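Local coordinates for protein 11R-lipoxygenase (Gersemia fruticosa, PDB 3VF1) that probably adds molecular oxygen to polyunsaturated fatty acids, as a calcium-regulated dioxygenase that carries one catalytic non-heme iron per chain, at residues Cys396-Met400 against Asn694-Ile698; Thr391-His397 against Gln574-Asn579; Leu189-Phe195 against Met429-Leu434; Leu499-His504 against Thr565-Phe569; Ala199-Phe204 against Ala631-Tyr636. All coordinates share one frame; numbering follows the deposited sequence.

Contact 1: Cys396-Met400 against Asn694-Ile698; sequences CHLMM and NSIAI. With FE2 (Fe (II) ion), chain E.
His397 and Ile698 come together because both bind the same iron(II) ion, the imidazole through NE2 at 2.2 Å from the metal and the chain-terminal carboxylate through OXT at 2.3 Å. A terminal isoleucine carboxylate as iron ligand is a hallmark of lipoxygenases. The two ligand atoms, His397 NE2 and Ile698 OXT, are 3.2 Å apart without being hydrogen-bonded, and the carboxylate oxygen sits at the edge of the imidazole, near its plane. Water 1 is a further iron ligand, 2.4 Å from the metal. The tight part of the contact lies beside the metal. Ile696 lays its CG2 methyl over one face of the His397 ring, 3.5 Å from the centroid and 13° off the normal, a close CH-pi contact. CG1 of Ile696 lies beside the backbone N (chi1 -62°), which leaves CG2 anti to that nitrogen and over the imidazole, while the CG1 branch puts CD1 3.4 Å from Cys396 O. Packing slackens toward Met400, the loose side of the contact, where Met400 CG comes no nearer than 4.3 Å to Ile696 CD1. Since no hydrogen bond crosses between the segments, the polar link between chain end and helix is the metal itself, with Ile696 as an apolar cover on the imidazole that binds it.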
# COMPACT_ATOMS: atom_id res chain seq x y z
N CYS A 396 -3.19 4.00 -3.03
CA CYS A 396 -2.03 3.30 -2.48
C CYS A 396 -1.29 2.52 -3.57
O CYS A 396 -0.15 2.83 -3.90
CB CYS A 396 -2.43 2.35 -1.35
SG CYS A 396 -2.93 3.17 0.19
N HIS A 397 -1.95 1.51 -4.12
CA HIS A 397 -1.32 0.63 -5.10
C HIS A 397 -0.87 1.38 -6.35
O HIS A 397 0.32 1.41 -6.67
CB HIS A 397 -2.25 -0.52 -5.47
CG HIS A 397 -2.33 -1.60 -4.44
ND1 HIS A 397 -1.84 -2.87 -4.65
CD2 HIS A 397 -2.85 -1.60 -3.19
CE1 HIS A 397 -2.05 -3.61 -3.58
NE2 HIS A 397 -2.65 -2.86 -2.67
N LEU A 398 -1.81 1.99 -7.06
CA LEU A 398 -1.52 2.58 -8.36
C LEU A 398 -0.72 3.89 -8.28
O LEU A 398 0.15 4.13 -9.11
CB LEU A 398 -2.82 2.81 -9.14
CG LEU A 398 -3.65 1.55 -9.41
CD1 LEU A 398 -4.84 1.87 -10.30
CD2 LEU A 398 -2.80 0.45 -10.03
N MET A 399 -1.02 4.71 -7.28
CA MET A 399 -0.34 6.01 -7.15
C MET A 399 1.12 5.87 -6.72
O MET A 399 1.92 6.78 -6.93
CB MET A 399 -1.10 6.91 -6.17
CG MET A 399 -2.34 7.56 -6.76
SD MET A 399 -1.96 8.82 -8.00
CE MET A 399 -1.27 10.12 -6.98
N MET A 400 1.47 4.74 -6.12
CA MET A 400 2.83 4.53 -5.64
C MET A 400 3.71 3.77 -6.63
O MET A 400 4.93 3.82 -6.54
CB MET A 400 2.82 3.79 -4.30
CG MET A 400 2.34 4.62 -3.12
SD MET A 400 3.33 6.10 -2.86
CE MET A 400 2.26 7.35 -3.56
N ASN A 694 6.71 -3.02 5.42
CA ASN A 694 7.52 -1.95 4.85
C ASN A 694 7.00 -1.47 3.49
O ASN A 694 7.20 -0.32 3.12
CB ASN A 694 8.97 -2.39 4.70
CG ASN A 694 9.80 -2.08 5.93
OD1 ASN A 694 9.76 -0.96 6.45
ND2 ASN A 694 10.56 -3.06 6.41
N SER A 695 6.32 -2.36 2.76
CA SER A 695 5.89 -2.04 1.40
C SER A 695 4.48 -2.52 1.09
O SER A 695 3.79 -3.09 1.94
CB SER A 695 6.86 -2.67 0.40
OG SER A 695 6.83 -4.09 0.49
N ILE A 696 4.06 -2.27 -0.15
CA ILE A 696 2.81 -2.77 -0.68
C ILE A 696 3.08 -4.02 -1.49
O ILE A 696 3.38 -3.94 -2.68
CB ILE A 696 2.15 -1.73 -1.60
CG1 ILE A 696 1.82 -0.45 -0.82
CG2 ILE A 696 0.89 -2.30 -2.25
CD1 ILE A 696 1.36 0.69 -1.70
N ALA A 697 2.99 -5.18 -0.84
CA ALA A 697 3.26 -6.45 -1.52
C ALA A 697 2.01 -7.32 -1.58
O ALA A 697 2.09 -8.50 -1.94
CB ALA A 697 4.39 -7.18 -0.82
N ILE A 698 0.86 -6.75 -1.25
CA ILE A 698 -0.38 -7.51 -1.22
C ILE A 698 -1.60 -6.58 -1.27
O ILE A 698 -2.72 -7.01 -1.55
CB ILE A 698 -0.47 -8.40 0.04
CG1 ILE A 698 -1.51 -9.50 -0.13
CG2 ILE A 698 -0.76 -7.55 1.27
CD1 ILE A 698 -1.11 -10.57 -1.12
OXT ILE A 698 -1.50 -5.37 -1.04
FE FE2 E . -3.19 -3.85 -0.83
O HOH W 1 -4.32 -5.90 -0.89

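Contact 2: Thr391-His397 against Gln574-Asn579; sequences THLLRCH and QHAAVN. With FE2 (Fe (II) ion), chain E.
The lipoxygenase non-heme iron site is built here between two helices, with His392 and His397 of helix 369-410 facing His575 and Asn579 of helix 557-579. The short axes run antiparallel, at 174°, and pass 9.8 Å apart. A pi-type turn spans 391-397: His397 N makes a weak bond to His392 O, and both histidines of this wider turn reach the metal. Their side chains leave the helix differently, since CG of His392 is anti to its backbone N (chi1 179°) whereas that of His397 lies beside it. His392 NE2 is 2.3 Å from the iron, which His575 NE2 approaches to 2.2 Å and Asn579 OD1 to 2.3 Å. The His392 and His575 rings meet rim to rim; those of His397 and His575 are oblique, with planes at 63°. Close nitrogen and oxygen atoms in the cluster are held together by the shared metal, with no hydrogen bond across the segments. Asn579 has its amide orientation fixed from outside, ND2 being bonded to Leu632 O, and Gln574 OE1 is similarly tied to Tyr492 OH. Away from the metal the helices close through apolar contacts: Cys396 SG rests 3.8 Å from Gln574 CG, and at the Thr391 end of the first segment Thr391 CG2 meets Val578 CG1 at 3.7 Å.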
# COMPACT_ATOMS: atom_id res chain seq x y z
N THR A 391 -9.57 4.60 -2.03
CA THR A 391 -8.71 4.65 -0.85
C THR A 391 -7.61 3.59 -0.90
O THR A 391 -6.47 3.85 -0.53
CB THR A 391 -9.51 4.46 0.45
OG1 THR A 391 -10.53 5.47 0.53
CG2 THR A 391 -8.59 4.56 1.66
N HIS A 392 -7.96 2.39 -1.35
CA HIS A 392 -7.00 1.29 -1.35
C HIS A 392 -6.25 1.15 -2.67
O HIS A 392 -5.07 1.45 -2.75
CB HIS A 392 -7.69 -0.03 -1.01
CG HIS A 392 -6.77 -1.21 -1.01
ND1 HIS A 392 -7.06 -2.38 -1.67
CD2 HIS A 392 -5.55 -1.39 -0.43
CE1 HIS A 392 -6.07 -3.24 -1.50
NE2 HIS A 392 -5.14 -2.66 -0.75
N LEU A 393 -6.95 0.71 -3.71
CA LEU A 393 -6.29 0.41 -4.98
C LEU A 393 -5.63 1.63 -5.62
O LEU A 393 -4.43 1.63 -5.88
CB LEU A 393 -7.27 -0.25 -5.96
CG LEU A 393 -7.68 -1.67 -5.57
CD1 LEU A 393 -8.74 -2.22 -6.52
CD2 LEU A 393 -6.47 -2.60 -5.52
N LEU A 394 -6.41 2.68 -5.88
CA LEU A 394 -5.87 3.86 -6.55
C LEU A 394 -4.83 4.58 -5.70
O LEU A 394 -3.67 4.71 -6.10
CB LEU A 394 -6.98 4.84 -6.92
CG LEU A 394 -6.47 6.15 -7.52
CD1 LEU A 394 -5.68 5.88 -8.79
CD2 LEU A 394 -7.62 7.11 -7.80
N ARG A 395 -5.24 5.06 -4.53
CA ARG A 395 -4.42 5.99 -3.75
C ARG A 395 -3.23 5.33 -3.05
O ARG A 395 -2.36 6.03 -2.54
CB ARG A 395 -5.30 6.74 -2.74
CG ARG A 395 -6.22 7.76 -3.39
CD ARG A 395 -6.99 8.57 -2.35
NE ARG A 395 -6.11 9.36 -1.50
CZ ARG A 395 -5.59 10.54 -1.83
NH1 ARG A 395 -5.84 11.08 -3.02
NH2 ARG A 395 -4.80 11.18 -0.98
N CYS A 396 -3.19 4.00 -3.03
CA CYS A 396 -2.03 3.30 -2.48
C CYS A 396 -1.29 2.52 -3.57
O CYS A 396 -0.15 2.83 -3.90
CB CYS A 396 -2.43 2.35 -1.35
SG CYS A 396 -2.93 3.17 0.19
N HIS A 397 -1.95 1.51 -4.12
CA HIS A 397 -1.32 0.63 -5.10
C HIS A 397 -0.87 1.38 -6.35
O HIS A 397 0.32 1.41 -6.67
CB HIS A 397 -2.25 -0.52 -5.47
CG HIS A 397 -2.33 -1.60 -4.44
ND1 HIS A 397 -1.84 -2.87 -4.65
CD2 HIS A 397 -2.85 -1.60 -3.19
CE1 HIS A 397 -2.05 -3.61 -3.58
NE2 HIS A 397 -2.65 -2.86 -2.67
N GLN A 574 -0.02 3.91 5.48
CA GLN A 574 -1.33 4.13 4.88
C GLN A 574 -1.91 2.83 4.34
O GLN A 574 -3.05 2.49 4.63
CB GLN A 574 -1.25 5.17 3.76
CG GLN A 574 -2.60 5.56 3.18
CD GLN A 574 -3.50 6.26 4.19
OE1 GLN A 574 -3.11 6.48 5.33
NE2 GLN A 574 -4.70 6.61 3.76
N HIS A 575 -1.12 2.11 3.55
CA HIS A 575 -1.59 0.85 2.98
C HIS A 575 -2.00 -0.12 4.09
O HIS A 575 -3.02 -0.79 3.98
CB HIS A 575 -0.51 0.20 2.11
CG HIS A 575 -0.92 -1.13 1.56
ND1 HIS A 575 -0.45 -2.32 2.06
CD2 HIS A 575 -1.77 -1.45 0.55
CE1 HIS A 575 -0.99 -3.32 1.38
NE2 HIS A 575 -1.79 -2.82 0.46
N ALA A 576 -1.21 -0.18 5.15
CA ALA A 576 -1.49 -1.08 6.26
C ALA A 576 -2.82 -0.74 6.91
O ALA A 576 -3.60 -1.62 7.25
CB ALA A 576 -0.37 -1.03 7.28
N ALA A 577 -3.07 0.56 7.09
CA ALA A 577 -4.26 1.02 7.79
C ALA A 577 -5.54 0.69 7.03
O ALA A 577 -6.55 0.35 7.63
CB ALA A 577 -4.16 2.52 8.04
N VAL A 578 -5.48 0.79 5.71
CA VAL A 578 -6.66 0.59 4.88
C VAL A 578 -6.71 -0.79 4.23
O VAL A 578 -7.63 -1.09 3.48
CB VAL A 578 -6.74 1.64 3.76
CG1 VAL A 578 -6.49 3.04 4.32
CG2 VAL A 578 -5.75 1.33 2.65
N ASN A 579 -5.72 -1.63 4.51
CA ASN A 579 -5.64 -2.95 3.89
C ASN A 579 -5.83 -4.09 4.89
O ASN A 579 -6.75 -4.90 4.75
CB ASN A 579 -4.31 -3.12 3.15
CG ASN A 579 -4.28 -4.35 2.27
OD1 ASN A 579 -4.41 -4.26 1.04
ND2 ASN A 579 -4.09 -5.51 2.88
FE FE2 E . -3.19 -3.85 -0.83
O HOH W 1 -4.32 -5.90 -0.89

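Contact 3: Leu189-Phe195 against Met429-Leu434; sequences LPKDVQF and MAINTL
Phe195 presents one ring face to Ala430, whose CB lies 3.8 Å from the ring centroid and 29° off its normal, a CH-pi contact. The CZ end of the ring reaches on along the helix, with CZ of Phe195 4.1 Å from Leu434 CD2. Next to this, Val193 CG1 meets the terminal methyl of Met429, CE, at 3.6 Å, the Met429 chain being extended at chi2 and bent at chi3 (-68°) to bring CE there. Leu189 CD1 lies 3.8 Å from Ala430 CA, alongside Thr433. Polar contact is indirect: water 2 donates to Val193 O and accepts from Ala430 N. The segment 189-195 belongs to the long loop between helices 148-164 and 208-213, and here it packs on helix 428-438 of the lipoxygenase catalytic part. Behind the first shell, Gln194 NE2 bonds Leu189 O at 2.8 Å, bracing the loop across its own turn. On the helix, Thr433 OG1 donates to Met429 O at 2.8 Å, and Thr433 N reaches the same oxygen from the opposite face of its plane. Farther out, Lys191 makes a cation-pi contact with Trp126 of the PLAT domain, and Asp192 OD1 is hydrogen-bonded to Trp126 N.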
# COMPACT_ATOMS: atom_id res chain seq x y z
N LEU A 189 7.77 -10.16 -15.75
CA LEU A 189 8.60 -9.16 -15.10
C LEU A 189 10.00 -9.71 -14.85
O LEU A 189 10.18 -10.92 -14.77
CB LEU A 189 7.98 -8.74 -13.76
CG LEU A 189 6.77 -7.82 -13.79
CD1 LEU A 189 6.15 -7.73 -12.40
CD2 LEU A 189 7.14 -6.44 -14.30
N PRO A 190 10.99 -8.82 -14.74
CA PRO A 190 12.34 -9.23 -14.33
C PRO A 190 12.29 -10.00 -13.01
O PRO A 190 11.54 -9.62 -12.11
CB PRO A 190 13.07 -7.91 -14.16
CG PRO A 190 12.38 -6.97 -15.08
CD PRO A 190 10.93 -7.38 -15.06
N LYS A 191 13.08 -11.06 -12.90
CA LYS A 191 13.03 -11.93 -11.73
C LYS A 191 13.22 -11.15 -10.43
O LYS A 191 12.68 -11.52 -9.38
CB LYS A 191 14.10 -13.02 -11.83
CG LYS A 191 13.71 -14.34 -11.18
CD LYS A 191 14.79 -15.39 -11.36
CE LYS A 191 14.24 -16.80 -11.21
NZ LYS A 191 13.63 -17.05 -9.87
N ASP A 192 13.99 -10.07 -10.49
CA ASP A 192 14.33 -9.29 -9.30
C ASP A 192 13.12 -8.61 -8.65
O ASP A 192 13.16 -8.26 -7.47
CB ASP A 192 15.39 -8.24 -9.62
CG ASP A 192 16.78 -8.84 -9.74
OD1 ASP A 192 17.10 -9.78 -8.99
OD2 ASP A 192 17.56 -8.36 -10.60
N VAL A 193 12.05 -8.42 -9.42
CA VAL A 193 10.86 -7.75 -8.90
C VAL A 193 9.62 -8.63 -8.98
O VAL A 193 8.49 -8.14 -8.95
CB VAL A 193 10.58 -6.43 -9.65
CG1 VAL A 193 11.76 -5.48 -9.51
CG2 VAL A 193 10.27 -6.69 -11.12
N GLN A 194 9.82 -9.94 -9.07
CA GLN A 194 8.71 -10.88 -9.10
C GLN A 194 8.26 -11.22 -7.68
O GLN A 194 8.88 -10.81 -6.71
CB GLN A 194 9.11 -12.17 -9.82
CG GLN A 194 9.22 -12.01 -11.33
CD GLN A 194 9.59 -13.31 -12.02
OE1 GLN A 194 9.84 -14.33 -11.37
NE2 GLN A 194 9.63 -13.28 -13.34
N PHE A 195 7.16 -11.96 -7.58
CA PHE A 195 6.67 -12.42 -6.29
C PHE A 195 7.72 -13.30 -5.62
O PHE A 195 8.32 -14.16 -6.26
CB PHE A 195 5.37 -13.22 -6.47
CG PHE A 195 4.18 -12.37 -6.81
CD1 PHE A 195 3.92 -11.19 -6.12
CD2 PHE A 195 3.31 -12.75 -7.82
CE1 PHE A 195 2.83 -10.41 -6.44
CE2 PHE A 195 2.22 -11.97 -8.14
CZ PHE A 195 1.97 -10.80 -7.45
N MET A 429 5.26 -3.65 -8.00
CA MET A 429 5.09 -3.90 -9.43
C MET A 429 4.46 -5.27 -9.67
O MET A 429 3.57 -5.41 -10.51
CB MET A 429 6.43 -3.80 -10.16
CG MET A 429 6.82 -2.38 -10.53
SD MET A 429 8.39 -2.27 -11.41
CE MET A 429 9.54 -2.75 -10.13
N ALA A 430 4.91 -6.27 -8.92
CA ALA A 430 4.36 -7.62 -9.04
C ALA A 430 2.87 -7.65 -8.75
O ALA A 430 2.08 -8.13 -9.56
CB ALA A 430 5.10 -8.58 -8.12
N ILE A 431 2.48 -7.12 -7.59
CA ILE A 431 1.08 -7.19 -7.16
C ILE A 431 0.15 -6.37 -8.06
O ILE A 431 -0.98 -6.77 -8.31
CB ILE A 431 0.90 -6.71 -5.69
CG1 ILE A 431 -0.53 -6.98 -5.21
CG2 ILE A 431 1.23 -5.23 -5.56
CD1 ILE A 431 -0.95 -8.43 -5.31
N ASN A 432 0.64 -5.24 -8.55
CA ASN A 432 -0.17 -4.39 -9.42
C ASN A 432 -0.38 -5.01 -10.80
O ASN A 432 -1.42 -4.81 -11.43
CB ASN A 432 0.46 -3.00 -9.57
CG ASN A 432 0.18 -2.11 -8.38
OD1 ASN A 432 -0.28 -2.58 -7.33
ND2 ASN A 432 0.46 -0.83 -8.53
N THR A 433 0.62 -5.74 -11.28
CA THR A 433 0.50 -6.43 -12.56
C THR A 433 -0.57 -7.51 -12.44
O THR A 433 -1.37 -7.71 -13.35
CB THR A 433 1.83 -7.08 -12.98
OG1 THR A 433 2.82 -6.06 -13.16
CG2 THR A 433 1.65 -7.84 -14.29
N LEU A 434 -0.58 -8.21 -11.31
CA LEU A 434 -1.60 -9.20 -11.02
C LEU A 434 -2.96 -8.51 -10.88
O LEU A 434 -3.96 -8.99 -11.41
CB LEU A 434 -1.27 -9.96 -9.74
CG LEU A 434 -2.24 -11.07 -9.34
CD1 LEU A 434 -2.15 -12.24 -10.31
CD2 LEU A 434 -1.99 -11.53 -7.92
O HOH W 2 7.41 -6.30 -7.57

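Contact 4: Leu499-His504 against Thr565-Phe569; sequences LWNVIH and TVVVF
Leu499 CB approaches the edge of the Phe569 ring, 4.4 Å from CE1, and opens a helix-helix crossing in a helical part of the lipoxygenase catalytic region. Helix 491-514 meets helix 557-579 here; the short segments 499-504 and 565-569 have their N-to-C directions 124° apart and their axes 9.6 Å distant at closest approach. Trp500 makes the largest single contribution. Its CG is anti to the backbone N (chi1 174°), a torsion that carries the indole across to the second helix. There the six-membered ring turns its edge to the face of Phe569, the planes 71° apart and CE3 of Trp500 3.5 Å from CG of Phe569: a T-shaped pair. One indole face is covered by Thr565, whose CG2 methyl stands almost directly over the centre of the six-membered ring, 3.8 Å from the centroid. At the outer rim, CH2 of Trp500 lies 3.7 Å from Val566 CG2, near the indole plane, and Leu475 and Val476 of helix 475-481 also touch this tryptophan. One turn on, Ile503 divides its branches: CG2 packs on Val568 CG1 at 3.6 Å, while CD1 heads for Phe569, 4.0 Å from its CA. His504 ends the row at the partly exposed margin. The hydroxyl of Thr565 is hydrogen-bonded to Val561 O, one turn back in its own helix, and its OG1 lies 3.4 Å from His504 CD2.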
# COMPACT_ATOMS: atom_id res chain seq x y z
N LEU A 499 3.57 8.44 13.24
CA LEU A 499 4.38 7.71 12.28
C LEU A 499 4.90 8.63 11.18
O LEU A 499 6.04 8.51 10.75
CB LEU A 499 3.57 6.57 11.66
CG LEU A 499 3.27 5.42 12.62
CD1 LEU A 499 1.99 4.70 12.24
CD2 LEU A 499 4.45 4.45 12.63
N TRP A 500 4.04 9.54 10.73
CA TRP A 500 4.42 10.50 9.70
C TRP A 500 5.62 11.32 10.16
O TRP A 500 6.60 11.47 9.42
CB TRP A 500 3.25 11.43 9.39
CG TRP A 500 3.60 12.53 8.44
CD1 TRP A 500 4.12 13.74 8.76
CD2 TRP A 500 3.45 12.51 7.02
NE1 TRP A 500 4.31 14.49 7.62
CE2 TRP A 500 3.91 13.75 6.54
CE3 TRP A 500 2.97 11.57 6.10
CZ2 TRP A 500 3.90 14.08 5.18
CZ3 TRP A 500 2.97 11.89 4.76
CH2 TRP A 500 3.43 13.13 4.31
N ASN A 501 5.54 11.86 11.37
CA ASN A 501 6.61 12.69 11.91
C ASN A 501 7.89 11.91 12.19
O ASN A 501 8.99 12.44 12.06
CB ASN A 501 6.14 13.39 13.19
CG ASN A 501 5.16 14.52 12.91
OD1 ASN A 501 5.32 15.26 11.94
ND2 ASN A 501 4.15 14.65 13.76
N VAL A 502 7.74 10.64 12.57
CA VAL A 502 8.89 9.79 12.83
C VAL A 502 9.56 9.37 11.52
O VAL A 502 10.78 9.27 11.45
CB VAL A 502 8.50 8.53 13.64
CG1 VAL A 502 9.39 7.36 13.29
CG2 VAL A 502 8.55 8.84 15.13
N ILE A 503 8.76 9.13 10.49
CA ILE A 503 9.28 8.78 9.18
C ILE A 503 9.91 10.00 8.51
O ILE A 503 10.92 9.88 7.81
CB ILE A 503 8.18 8.22 8.26
CG1 ILE A 503 7.76 6.82 8.73
CG2 ILE A 503 8.68 8.15 6.82
CD1 ILE A 503 6.54 6.28 8.02
N HIS A 504 9.32 11.16 8.73
CA HIS A 504 9.86 12.40 8.17
C HIS A 504 11.24 12.68 8.76
O HIS A 504 12.14 13.14 8.06
CB HIS A 504 8.93 13.58 8.45
CG HIS A 504 9.40 14.86 7.84
ND1 HIS A 504 10.26 15.72 8.49
CD2 HIS A 504 9.13 15.43 6.64
CE1 HIS A 504 10.49 16.77 7.71
NE2 HIS A 504 9.82 16.61 6.59
N THR A 565 9.03 11.30 2.07
CA THR A 565 8.25 10.98 3.26
C THR A 565 6.88 10.47 2.84
O THR A 565 6.37 9.49 3.39
CB THR A 565 8.08 12.21 4.17
OG1 THR A 565 9.35 12.61 4.69
CG2 THR A 565 7.15 11.89 5.34
N VAL A 566 6.28 11.13 1.85
CA VAL A 566 4.99 10.72 1.31
C VAL A 566 5.05 9.28 0.81
O VAL A 566 4.15 8.49 1.08
CB VAL A 566 4.55 11.63 0.15
CG1 VAL A 566 3.45 10.97 -0.68
CG2 VAL A 566 4.08 12.98 0.68
N VAL A 567 6.11 8.94 0.08
CA VAL A 567 6.24 7.62 -0.52
C VAL A 567 6.38 6.54 0.56
O VAL A 567 5.68 5.53 0.54
CB VAL A 567 7.44 7.54 -1.47
CG1 VAL A 567 7.62 6.12 -2.00
CG2 VAL A 567 7.26 8.51 -2.63
N VAL A 568 7.31 6.75 1.49
CA VAL A 568 7.57 5.78 2.54
C VAL A 568 6.34 5.58 3.42
O VAL A 568 6.02 4.45 3.81
CB VAL A 568 8.76 6.21 3.42
CG1 VAL A 568 8.91 5.27 4.61
CG2 VAL A 568 10.04 6.25 2.61
N PHE A 569 5.65 6.67 3.72
CA PHE A 569 4.47 6.61 4.58
C PHE A 569 3.32 5.88 3.90
O PHE A 569 2.62 5.09 4.53
CB PHE A 569 4.02 8.02 4.96
CG PHE A 569 2.77 8.05 5.78
CD1 PHE A 569 2.82 7.97 7.16
CD2 PHE A 569 1.53 8.16 5.16
CE1 PHE A 569 1.66 7.99 7.91
CE2 PHE A 569 0.37 8.19 5.92
CZ PHE A 569 0.43 8.11 7.29

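Contact 5: Ala199-Phe204 against Ala631-Tyr636; sequences ATSSLF and ALTTIY
The C-terminal end of helix 619-632 and the loop that follows it receive the loop 199-204, with Leu203 and Phe204 packed on Ala631 and Leu632 and Thr200 bonded to Tyr636. Ala631 CB is the apolar centre: Leu203 CG lies 4.1 Å from it, and Phe204 CD1, at the ring edge, 4.0 Å. Farther along the same ring, CZ of Phe204 meets Leu632 CD2 at 3.9 Å, the two side chains standing at about a right angle. Leu203 and Thr634 reach toward each other tip to tip, CD2 against OG1. That hydroxyl is already engaged, because Thr634 OG1 donates to Ala631 O at 2.7 Å and Thr634 N reaches the same oxygen from the same face of its plane; the pair would hold the turn as the chain leaves the helix at Thr633. Beyond the helix end, Thr200 OG1 and Tyr636 OH share a 2.9 Å hydrogen bond, and Thr200 OG1 has Asp197 O as a second partner. Tyr636 CG lies anti to its carbonyl carbon (chi1 -66°), which helps bring OH to that threonine. The Leu632 side chain, its nearest atom about 5 Å from the iron, makes this helix end part of the second shell of the lipoxygenase iron site.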
# COMPACT_ATOMS: atom_id res chain seq x y z
N ALA A 199 2.86 -18.92 -4.53
CA ALA A 199 1.45 -19.08 -4.20
C ALA A 199 0.68 -17.78 -4.42
O ALA A 199 -0.52 -17.80 -4.67
CB ALA A 199 1.29 -19.55 -2.77
N THR A 200 1.39 -16.66 -4.33
CA THR A 200 0.76 -15.34 -4.44
C THR A 200 0.00 -15.15 -5.75
O THR A 200 -1.09 -14.59 -5.77
CB THR A 200 1.81 -14.22 -4.32
OG1 THR A 200 2.57 -14.39 -3.12
CG2 THR A 200 1.14 -12.85 -4.32
N SER A 201 0.59 -15.63 -6.84
CA SER A 201 0.02 -15.42 -8.17
C SER A 201 -1.40 -15.96 -8.32
O SER A 201 -2.16 -15.49 -9.17
CB SER A 201 0.92 -16.05 -9.24
OG SER A 201 1.20 -17.41 -8.94
N SER A 202 -1.76 -16.93 -7.49
CA SER A 202 -3.08 -17.56 -7.58
C SER A 202 -3.88 -17.37 -6.29
O SER A 202 -4.42 -18.32 -5.74
CB SER A 202 -2.93 -19.05 -7.87
OG SER A 202 -2.26 -19.72 -6.82
N LEU A 203 -3.94 -16.13 -5.81
CA LEU A 203 -4.57 -15.84 -4.53
C LEU A 203 -5.93 -15.16 -4.68
O LEU A 203 -6.77 -15.26 -3.79
CB LEU A 203 -3.64 -14.96 -3.69
CG LEU A 203 -3.54 -15.28 -2.19
CD1 LEU A 203 -2.98 -16.68 -1.97
CD2 LEU A 203 -2.69 -14.25 -1.48
N PHE A 204 -6.13 -14.47 -5.80
CA PHE A 204 -7.36 -13.71 -6.01
C PHE A 204 -8.37 -14.46 -6.88
O PHE A 204 -9.39 -13.90 -7.28
CB PHE A 204 -7.05 -12.35 -6.62
CG PHE A 204 -6.07 -11.54 -5.81
CD1 PHE A 204 -5.89 -11.79 -4.46
CD2 PHE A 204 -5.33 -10.54 -6.41
CE1 PHE A 204 -4.99 -11.05 -3.72
CE2 PHE A 204 -4.42 -9.79 -5.67
CZ PHE A 204 -4.26 -10.05 -4.32
N ALA A 631 -7.60 -13.00 1.43
CA ALA A 631 -6.43 -13.01 0.57
C ALA A 631 -5.67 -11.68 0.64
O ALA A 631 -4.45 -11.67 0.75
CB ALA A 631 -6.83 -13.30 -0.87
N LEU A 632 -6.40 -10.57 0.58
CA LEU A 632 -5.79 -9.25 0.61
C LEU A 632 -5.02 -9.01 1.91
O LEU A 632 -4.09 -8.20 1.93
CB LEU A 632 -6.85 -8.16 0.44
CG LEU A 632 -7.56 -8.10 -0.92
CD1 LEU A 632 -8.64 -7.03 -0.91
CD2 LEU A 632 -6.57 -7.84 -2.05
N THR A 633 -5.39 -9.70 2.97
CA THR A 633 -4.74 -9.52 4.27
C THR A 633 -3.70 -10.60 4.54
O THR A 633 -3.34 -10.86 5.68
CB THR A 633 -5.76 -9.52 5.43
OG1 THR A 633 -6.40 -10.79 5.53
CG2 THR A 633 -6.80 -8.43 5.23
N THR A 634 -3.21 -11.23 3.47
CA THR A 634 -2.20 -12.28 3.60
C THR A 634 -0.85 -11.70 4.03
O THR A 634 -0.30 -10.82 3.36
CB THR A 634 -2.00 -13.04 2.27
OG1 THR A 634 -3.21 -13.71 1.91
CG2 THR A 634 -0.88 -14.06 2.41
N ILE A 635 -0.33 -12.19 5.15
CA ILE A 635 1.00 -11.82 5.61
C ILE A 635 1.88 -13.05 5.71
O ILE A 635 1.65 -13.93 6.54
CB ILE A 635 0.95 -11.13 6.99
CG1 ILE A 635 0.32 -9.74 6.87
CG2 ILE A 635 2.35 -11.01 7.58
CD1 ILE A 635 0.17 -9.01 8.19
N TYR A 636 2.90 -13.12 4.86
CA TYR A 636 3.81 -14.25 4.86
C TYR A 636 4.80 -14.16 6.02
O TYR A 636 5.12 -13.06 6.48
CB TYR A 636 4.56 -14.33 3.53
CG TYR A 636 3.65 -14.63 2.35
CD1 TYR A 636 3.13 -15.90 2.17
CD2 TYR A 636 3.31 -13.64 1.44
CE1 TYR A 636 2.30 -16.18 1.10
CE2 TYR A 636 2.48 -13.91 0.37
CZ TYR A 636 1.98 -15.18 0.21
OH TYR A 636 1.14 -15.47 -0.85

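Overall arrangement
Contacts 1 and 2, with centres 7 Å apart, share Cys396 and His397 and between them supply all five protein ligands of the iron, water 1 filling a sixth position. Contacts 3 and 5 touch this centre, and contact 4 lies farther off. Contact 3 reaches it through helix 428-438: Asn432 ND2 bonds His397 O at 2.9 Å, and the side chain of Ile431 is about 6 Å from the metal at its nearest atom. Contact 5 meets contact 1 with Leu203 CD2 4.0 Å from Ile698 CD1, and joins contact 3 where Leu434 meets Phe204. Contact 4, about 15 Å from contact 2 between centres, lies earlier on helix 557-579, one turn and more before His575.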